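PDB 3HV1: polar amino acid ABC uptake transporter substrate binding protein from Streptococcus thermophilus LMG 18311, which probably binds polar amino acids outside the cell and delivers them to the membrane permease of an ABC uptake transporter. Local coordinates for residues A[90-93]-A[94-97]; A[163-166]-A[167-171]; A[183-186]-A[187-191]. All blocks are in the same frame, centred on the assembly; numbering follows the deposited sequence.

Contact 1 of 3, residues A[90-93]-A[94-97]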
loop_
_atom_site.group_PDB
_atom_site.type_symbol
_atom_site.label_atom_id
_atom_site.label_comp_id
_atom_site.label_asym_id
_atom_site.label_seq_id
_atom_site.Cartn_x
_atom_site.Cartn_y
_atom_site.Cartn_z
ATOM N N VAL A 90 3.807 -8.111 6.759
ATOM C CA VAL A 90 4.946 -8.123 5.851
ATOM C C VAL A 90 6.255 -7.683 6.496
ATOM O O VAL A 90 6.281 -6.779 7.332
ATOM C CB VAL A 90 4.689 -7.209 4.621
ATOM C CG1 VAL A 90 5.910 -7.192 3.702
ATOM C CG2 VAL A 90 3.472 -7.697 3.857
ATOM N N THR A 91 7.333 -8.357 6.106
ATOM C CA THR A 91 8.692 -8.054 6.543
ATOM C C THR A 91 9.514 -8.588 5.387
ATOM O O THR A 91 9.073 -9.503 4.696
ATOM C CB THR A 91 9.125 -8.806 7.823
ATOM O OG1 THR A 91 9.222 -10.208 7.547
ATOM C CG2 THR A 91 8.141 -8.567 8.959
ATOM N N ASP A 92 10.689 -8.016 5.156
ATOM C CA ASP A 92 11.528 -8.481 4.062
ATOM C C ASP A 92 11.893 -9.950 4.240
ATOM O O ASP A 92 12.010 -10.688 3.266
ATOM C CB ASP A 92 12.807 -7.641 3.969
ATOM C CG ASP A 92 12.539 -6.221 3.504
ATOM O OD1 ASP A 92 11.886 -6.051 2.448
ATOM O OD2 ASP A 92 12.985 -5.276 4.190
ATOM N N GLU A 93 12.068 -10.369 5.489
ATOM C CA GLU A 93 12.420 -11.753 5.787
ATOM C C GLU A 93 11.269 -12.667 5.389
ATOM O O GLU A 93 11.462 -13.673 4.710
ATOM C CB GLU A 93 12.716 -11.915 7.284
ATOM C CG GLU A 93 13.327 -13.260 7.669
ATOM C CD GLU A 93 13.607 -13.377 9.160
ATOM O OE1 GLU A 93 14.315 -12.507 9.711
ATOM O OE2 GLU A 93 13.126 -14.346 9.784
ATOM N N ARG A 94 10.064 -12.302 5.809
ATOM C CA ARG A 94 8.884 -13.097 5.500
ATOM C C ARG A 94 8.611 -13.122 4.004
ATOM O O ARG A 94 8.124 -14.118 3.475
ATOM C CB ARG A 94 7.677 -12.549 6.265
ATOM C CG ARG A 94 7.798 -12.757 7.767
ATOM C CD ARG A 94 6.734 -12.021 8.554
ATOM N NE ARG A 94 6.830 -12.335 9.974
ATOM C CZ ARG A 94 6.052 -11.814 10.914
ATOM N NH1 ARG A 94 5.111 -10.938 10.590
ATOM N NH2 ARG A 94 6.201 -12.190 12.176
ATOM N N LYS A 95 8.942 -12.034 3.321
ATOM C CA LYS A 95 8.732 -11.962 1.883
ATOM C C LYS A 95 9.622 -12.960 1.151
ATOM O O LYS A 95 9.350 -13.325 0.011
ATOM C CB LYS A 95 9.001 -10.546 1.382
ATOM C CG LYS A 95 7.978 -9.530 1.861
ATOM C CD LYS A 95 8.239 -8.152 1.275
ATOM C CE LYS A 95 8.056 -8.149 -0.230
ATOM N NZ LYS A 95 8.164 -6.773 -0.788
ATOM N N GLN A 96 10.687 -13.408 1.805
ATOM C CA GLN A 96 11.569 -14.384 1.186
ATOM C C GLN A 96 10.866 -15.736 1.174
ATOM O O GLN A 96 11.180 -16.600 0.360
ATOM C CB GLN A 96 12.892 -14.490 1.954
ATOM C CG GLN A 96 13.741 -13.219 1.924
ATOM C CD GLN A 96 14.114 -12.780 0.510
ATOM O OE1 GLN A 96 13.256 -12.389 -0.281
ATOM N NE2 GLN A 96 15.402 -12.843 0.191
ATOM N N SER A 97 9.890 -15.901 2.066
ATOM C CA SER A 97 9.149 -17.155 2.166
ATOM C C SER A 97 7.700 -17.108 1.679
ATOM O O SER A 97 7.088 -18.153 1.457
ATOM C CB SER A 97 9.166 -17.657 3.613
ATOM O OG SER A 97 10.479 -17.980 4.037
#

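Contact 2 of 3, residues A[163-166]-A[167-171]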
loop_
_atom_site.group_PDB
_atom_site.type_symbol
_atom_site.label_atom_id
_atom_site.label_comp_id
_atom_site.label_asym_id
_atom_site.label_seq_id
_atom_site.Cartn_x
_atom_site.Cartn_y
_atom_site.Cartn_z
ATOM N N THR A 163 -0.913 -6.761 33.857
ATOM C CA THR A 163 -2.069 -7.122 33.046
ATOM C C THR A 163 -2.862 -5.896 32.618
ATOM O O THR A 163 -2.829 -4.859 33.278
ATOM C CB THR A 163 -3.014 -8.060 33.819
ATOM O OG1 THR A 163 -3.517 -7.380 34.977
ATOM C CG2 THR A 163 -2.278 -9.320 34.265
ATOM N N PHE A 164 -3.579 -6.025 31.507
ATOM C CA PHE A 164 -4.397 -4.935 30.997
ATOM C C PHE A 164 -5.523 -4.645 31.980
ATOM O O PHE A 164 -5.963 -3.504 32.117
ATOM C CB PHE A 164 -5.003 -5.313 29.645
ATOM C CG PHE A 164 -5.934 -4.273 29.091
ATOM C CD1 PHE A 164 -5.436 -3.114 28.508
ATOM C CD2 PHE A 164 -7.312 -4.440 29.174
ATOM C CE1 PHE A 164 -6.296 -2.135 28.018
ATOM C CE2 PHE A 164 -8.181 -3.465 28.686
ATOM C CZ PHE A 164 -7.670 -2.312 28.107
ATOM N N THR A 165 -5.987 -5.691 32.660
ATOM C CA THR A 165 -7.070 -5.557 33.625
ATOM C C THR A 165 -6.701 -4.601 34.760
ATOM O O THR A 165 -7.474 -3.699 35.089
ATOM C CB THR A 165 -7.481 -6.943 34.208
ATOM O OG1 THR A 165 -8.466 -6.763 35.233
ATOM C CG2 THR A 165 -6.283 -7.669 34.785
ATOM N N GLN A 166 -5.523 -4.789 35.347
ATOM C CA GLN A 166 -5.077 -3.923 36.434
ATOM C C GLN A 166 -4.973 -2.495 35.913
ATOM O O GLN A 166 -5.384 -1.549 36.578
ATOM C CB GLN A 166 -3.694 -4.339 36.942
ATOM C CG GLN A 166 -3.523 -5.807 37.256
ATOM C CD GLN A 166 -2.077 -6.149 37.560
ATOM O OE1 GLN A 166 -1.159 -5.656 36.894
ATOM N NE2 GLN A 166 -1.863 -6.999 38.561
ATOM N N ALA A 167 -4.397 -2.352 34.725
ATOM C CA ALA A 167 -4.225 -1.043 34.113
ATOM C C ALA A 167 -5.573 -0.322 33.993
ATOM O O ALA A 167 -5.696 0.842 34.371
ATOM C CB ALA A 167 -3.579 -1.196 32.738
ATOM N N LEU A 168 -6.581 -1.022 33.482
ATOM C CA LEU A 168 -7.908 -0.430 33.321
ATOM C C LEU A 168 -8.512 -0.062 34.679
ATOM O O LEU A 168 -9.110 0.997 34.834
ATOM C CB LEU A 168 -8.837 -1.398 32.588
ATOM C CG LEU A 168 -10.202 -0.821 32.193
ATOM C CD1 LEU A 168 -9.988 0.336 31.233
ATOM C CD2 LEU A 168 -11.067 -1.896 31.545
ATOM N N ILE A 169 -8.360 -0.940 35.668
ATOM C CA ILE A 169 -8.890 -0.651 36.996
ATOM C C ILE A 169 -8.385 0.714 37.437
ATOM O O ILE A 169 -9.156 1.556 37.885
ATOM C CB ILE A 169 -8.449 -1.724 38.026
ATOM C CG1 ILE A 169 -9.205 -3.028 37.761
ATOM C CG2 ILE A 169 -8.704 -1.225 39.450
ATOM C CD1 ILE A 169 -8.766 -4.198 38.617
ATOM N N ASP A 170 -7.086 0.938 37.294
ATOM C CA ASP A 170 -6.502 2.209 37.687
ATOM C C ASP A 170 -6.940 3.369 36.796
ATOM O O ASP A 170 -7.039 4.505 37.259
ATOM C CB ASP A 170 -4.978 2.099 37.712
ATOM C CG ASP A 170 -4.469 1.329 38.929
ATOM O OD1 ASP A 170 -5.298 0.762 39.673
ATOM O OD2 ASP A 170 -3.241 1.293 39.131
ATOM N N LEU A 171 -7.196 3.097 35.519
ATOM C CA LEU A 171 -7.646 4.165 34.629
ATOM C C LEU A 171 -9.060 4.549 35.060
ATOM O O LEU A 171 -9.398 5.724 35.087
ATOM C CB LEU A 171 -7.660 3.708 33.159
ATOM C CG LEU A 171 -7.993 4.785 32.115
ATOM C CD1 LEU A 171 -6.842 5.795 32.032
ATOM C CD2 LEU A 171 -8.217 4.151 30.745
#

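Contact 3 of 3, residues A[183-186]-A[187-191]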
loop_
_atom_site.group_PDB
_atom_site.type_symbol
_atom_site.label_atom_id
_atom_site.label_comp_id
_atom_site.label_asym_id
_atom_site.label_seq_id
_atom_site.Cartn_x
_atom_site.Cartn_y
_atom_site.Cartn_z
ATOM N N ARG A 183 -3.904 -1.179 19.763
ATOM C CA ARG A 183 -5.274 -0.964 19.325
ATOM C C ARG A 183 -6.054 -2.276 19.441
ATOM O O ARG A 183 -7.145 -2.294 20.003
ATOM C CB ARG A 183 -5.282 -0.499 17.875
ATOM C CG ARG A 183 -6.662 -0.213 17.320
ATOM C CD ARG A 183 -6.620 -0.105 15.810
ATOM N NE ARG A 183 -7.887 0.375 15.272
ATOM C CZ ARG A 183 -8.142 0.502 13.975
ATOM N NH1 ARG A 183 -7.215 0.181 13.079
ATOM N NH2 ARG A 183 -9.313 0.973 13.574
ATOM N N VAL A 184 -5.502 -3.378 18.924
ATOM C CA VAL A 184 -6.223 -4.657 19.001
ATOM C C VAL A 184 -6.673 -5.041 20.414
ATOM O O VAL A 184 -7.727 -5.657 20.577
ATOM C CB VAL A 184 -5.412 -5.869 18.426
ATOM C CG1 VAL A 184 -5.386 -5.812 16.912
ATOM C CG2 VAL A 184 -4.005 -5.909 19.022
ATOM N N TYR A 185 -5.892 -4.688 21.432
ATOM C CA TYR A 185 -6.273 -5.015 22.805
ATOM C C TYR A 185 -7.248 -3.993 23.372
ATOM O O TYR A 185 -8.225 -4.346 24.031
ATOM C CB TYR A 185 -5.038 -5.074 23.714
ATOM C CG TYR A 185 -4.015 -6.104 23.290
ATOM C CD1 TYR A 185 -4.401 -7.407 22.985
ATOM C CD2 TYR A 185 -2.665 -5.771 23.184
ATOM C CE1 TYR A 185 -3.467 -8.359 22.577
ATOM C CE2 TYR A 185 -1.720 -6.709 22.777
ATOM C CZ TYR A 185 -2.130 -8.005 22.470
ATOM O OH TYR A 185 -1.209 -8.935 22.032
ATOM N N ALA A 186 -6.965 -2.719 23.137
ATOM C CA ALA A 186 -7.832 -1.652 23.628
ATOM C C ALA A 186 -9.263 -1.860 23.151
ATOM O O ALA A 186 -10.194 -1.959 23.953
ATOM C CB ALA A 186 -7.310 -0.286 23.142
ATOM N N ASN A 187 -9.446 -1.935 21.839
ATOM C CA ASN A 187 -10.788 -2.101 21.288
ATOM C C ASN A 187 -11.446 -3.421 21.650
ATOM O O ASN A 187 -12.641 -3.468 21.930
ATOM C CB ASN A 187 -10.755 -1.925 19.772
ATOM C CG ASN A 187 -10.701 -0.471 19.365
ATOM O OD1 ASN A 187 -11.733 0.147 19.065
ATOM N ND2 ASN A 187 -9.509 0.096 19.374
ATOM N N TYR A 188 -10.672 -4.496 21.658
ATOM C CA TYR A 188 -11.232 -5.798 21.987
ATOM C C TYR A 188 -11.782 -5.856 23.408
ATOM O O TYR A 188 -12.935 -6.233 23.627
ATOM C CB TYR A 188 -10.172 -6.886 21.810
ATOM C CG TYR A 188 -10.566 -8.206 22.427
ATOM C CD1 TYR A 188 -11.641 -8.940 21.923
ATOM C CD2 TYR A 188 -9.882 -8.709 23.535
ATOM C CE1 TYR A 188 -12.025 -10.136 22.506
ATOM C CE2 TYR A 188 -10.262 -9.908 24.127
ATOM C CZ TYR A 188 -11.331 -10.615 23.607
ATOM O OH TYR A 188 -11.708 -11.800 24.186
ATOM N N TYR A 189 -10.956 -5.485 24.379
ATOM C CA TYR A 189 -11.391 -5.553 25.765
ATOM C C TYR A 189 -12.515 -4.594 26.082
ATOM O O TYR A 189 -13.503 -4.982 26.704
ATOM C CB TYR A 189 -10.209 -5.312 26.710
ATOM C CG TYR A 189 -9.247 -6.475 26.746
ATOM C CD1 TYR A 189 -9.666 -7.729 27.180
ATOM C CD2 TYR A 189 -7.926 -6.330 26.332
ATOM C CE1 TYR A 189 -8.795 -8.811 27.203
ATOM C CE2 TYR A 189 -7.043 -7.403 26.349
ATOM C CZ TYR A 189 -7.487 -8.643 26.787
ATOM O OH TYR A 189 -6.626 -9.718 26.805
ATOM N N LEU A 190 -12.375 -3.345 25.645
ATOM C CA LEU A 190 -13.400 -2.347 25.919
ATOM C C LEU A 190 -14.737 -2.702 25.286
ATOM O O LEU A 190 -15.779 -2.516 25.904
ATOM C CB LEU A 190 -12.935 -0.967 25.449
ATOM C CG LEU A 190 -11.697 -0.424 26.176
ATOM C CD1 LEU A 190 -11.353 0.965 25.648
ATOM C CD2 LEU A 190 -11.958 -0.360 27.676
ATOM N N GLU A 191 -14.711 -3.206 24.055
ATOM C CA GLU A 191 -15.948 -3.595 23.379
ATOM C C GLU A 191 -16.511 -4.839 24.053
ATOM O O GLU A 191 -17.720 -4.958 24.252
ATOM C CB GLU A 191 -15.688 -3.898 21.899
ATOM C CG GLU A 191 -16.893 -4.480 21.137
ATOM C CD GLU A 191 -18.072 -3.513 21.040
ATOM O OE1 GLU A 191 -17.862 -2.292 21.206
ATOM O OE2 GLU A 191 -19.210 -3.974 20.774
#

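Contact 1 of 3, residues A[90-93]-A[94-97]
Thr91 is the N-cap of the short helix 92-95, and its OG1 accepts the bond from Arg94 N at 2.8 Å, nearly straight at 160°. Threonine suits the place because its hydroxyl can accept from a first-turn N-H that has no carbonyl of a preceding turn to bind. A chi1 of 67° brings OG1 within bonding distance of that N-H and also sets Thr91 OG1 against Arg94 CG, 2.9 Å away. Thr91 O then accepts from Lys95 N at 2.9 Å, and Glu93 O from Gln96 N at 3.0 Å, an i to i+3 bond that fits so brief a helical turn.

The extended Arg94 chain crosses Thr91, its CD lying 3.8 Å from Thr91 CG2. Its NH1 is bonded to Ser89 O, and the side chain also touches Phe100 of strand 99-100. Asp92 and Glu93 are acids in the first turn, where their negative charge probably suits the N-terminal end of the helix; Asp92 also packs on Tyr139 of the second subunit. Asp92 OD1 stays 5.0 Å from Lys95 NZ, too far for a salt bridge, though the opposite charges may attract weakly. The Lys95 methylenes lie across Val90, with Val90 CG1 a tight 3.5 Å from Lys95 CD.

Contact 2 of 3, residues A[163-166]-A[167-171]
The Phe164 ring is approached obliquely by the isobutyl group of Leu168 one turn on, Phe164 CE2 lying 4.4 Å from Leu168 CD2 in a light apolar touch, and it stacks with the ring of Tyr189 from helix 183-192. Phe164 also packs on Leu179 and Ile181 of strand 178-182, so a large flat hydrocarbon suits this buried position. The second flat group is the Gln166 amide. Thr163 N approaches Gln166 OE1 at 3.2 Å from above the carbonyl plane, 59° out of it, and Ser162 N adds a weak bond to the same oxygen.

This bond is half of a capping box at the start of helix 164-173, with Thr163 as the N-cap. The return bond runs from Gln166 N to Thr163 OG1, although the hydroxyl is crowded in the model and its exact place is less sure. Beyond the box the helix settles into regular i to i+4 bonding: Leu168 N reaches Phe164 O at 2.9 Å and Asp170 N reaches Gln166 O at 3.1 Å. Ala167 is small enough for the helix to lie close to the sheet, its methyl touching Leu179 and Tyr161. Ile169 belongs to the exposed side, where its CG1, anti to the carbonyl carbon (chi1 -72°), lies against the carbonyl oxygen of the previous turn, 3.3 Å from Thr165 O.

Contact 3 of 3, residues A[183-186]-A[187-191]
Ala186 and Leu190 lie on the tightly packed side of helix 183-192, which starts directly after strand 178-182 in one lobe of what is, by family, a two-lobed solute-binding fold. Leu190 N donates to Ala186 O at 3.1 Å, and Leu190 CG lies equally close to Ala186 O, also at 3.1 Å, so the branched side chain rests on the helix backbone. The small methyl of Ala186 packs on Val110 and Val112 of strand 105-114, while Leu190 packs on Tyr199 and Val201. Tyr188 is buried too. Its CB lies 3.0 Å from Val184 O, and the ring runs away from its own helix to Val32, Pro33 and Trp246.

The other side is looser and partly open to solvent. There Tyr185 and Tyr189 stand one turn apart, touching where Tyr185 CB is 4.0 Å from Tyr189 CE2. Each ring has a neighbour over one face, Val184 CG2 for Tyr185 and Tyr188 CD2, 3.7 Å above the plane, for Tyr189, whose ring is further held by its stack with Phe164. Tyrosine suits this boundary, since its hydrocarbon ring can pack while its hydroxyl tolerates water. In the backbone between them, Tyr189 N binds Tyr185 O at 3.0 Å and 170°.

At the start of the helix, Asn187 N binds Arg183 O at 3.0 Å. The Arg183 side chain runs out extended, with CG opposite the backbone N (chi1 -179°), to place NH1 on Val106 O and NH2 in a salt bridge with Glu249. The guanidinium charge is therefore probably balanced by that carboxylate, which ties the first turn of this helix to the chain beyond helix 238-247, while the NH1 bond holds the same group to strand 105-114.

Contacts 2 and 3 sit on the same side of the chain's centre, with their own centres about 13 Å apart, and they touch: Phe164 CE2 lies 3.4 Å from Tyr189 CB. Both helices also pack on strand 199-203, through Tyr199. Contact 1 lies across the centre, its nearest atoms about 13 Å from contact 3 and about 22 Å from contact 2. The chemistry follows the place. Contact 1 is a surface turn rich in charged residues, near the second subunit; contact 2 is partly buried, with polar capping at its start and an apolar inner face; contact 3 is largely buried, dominated by aromatic and aliphatic groups, with an arginine salt-bridged to Glu249.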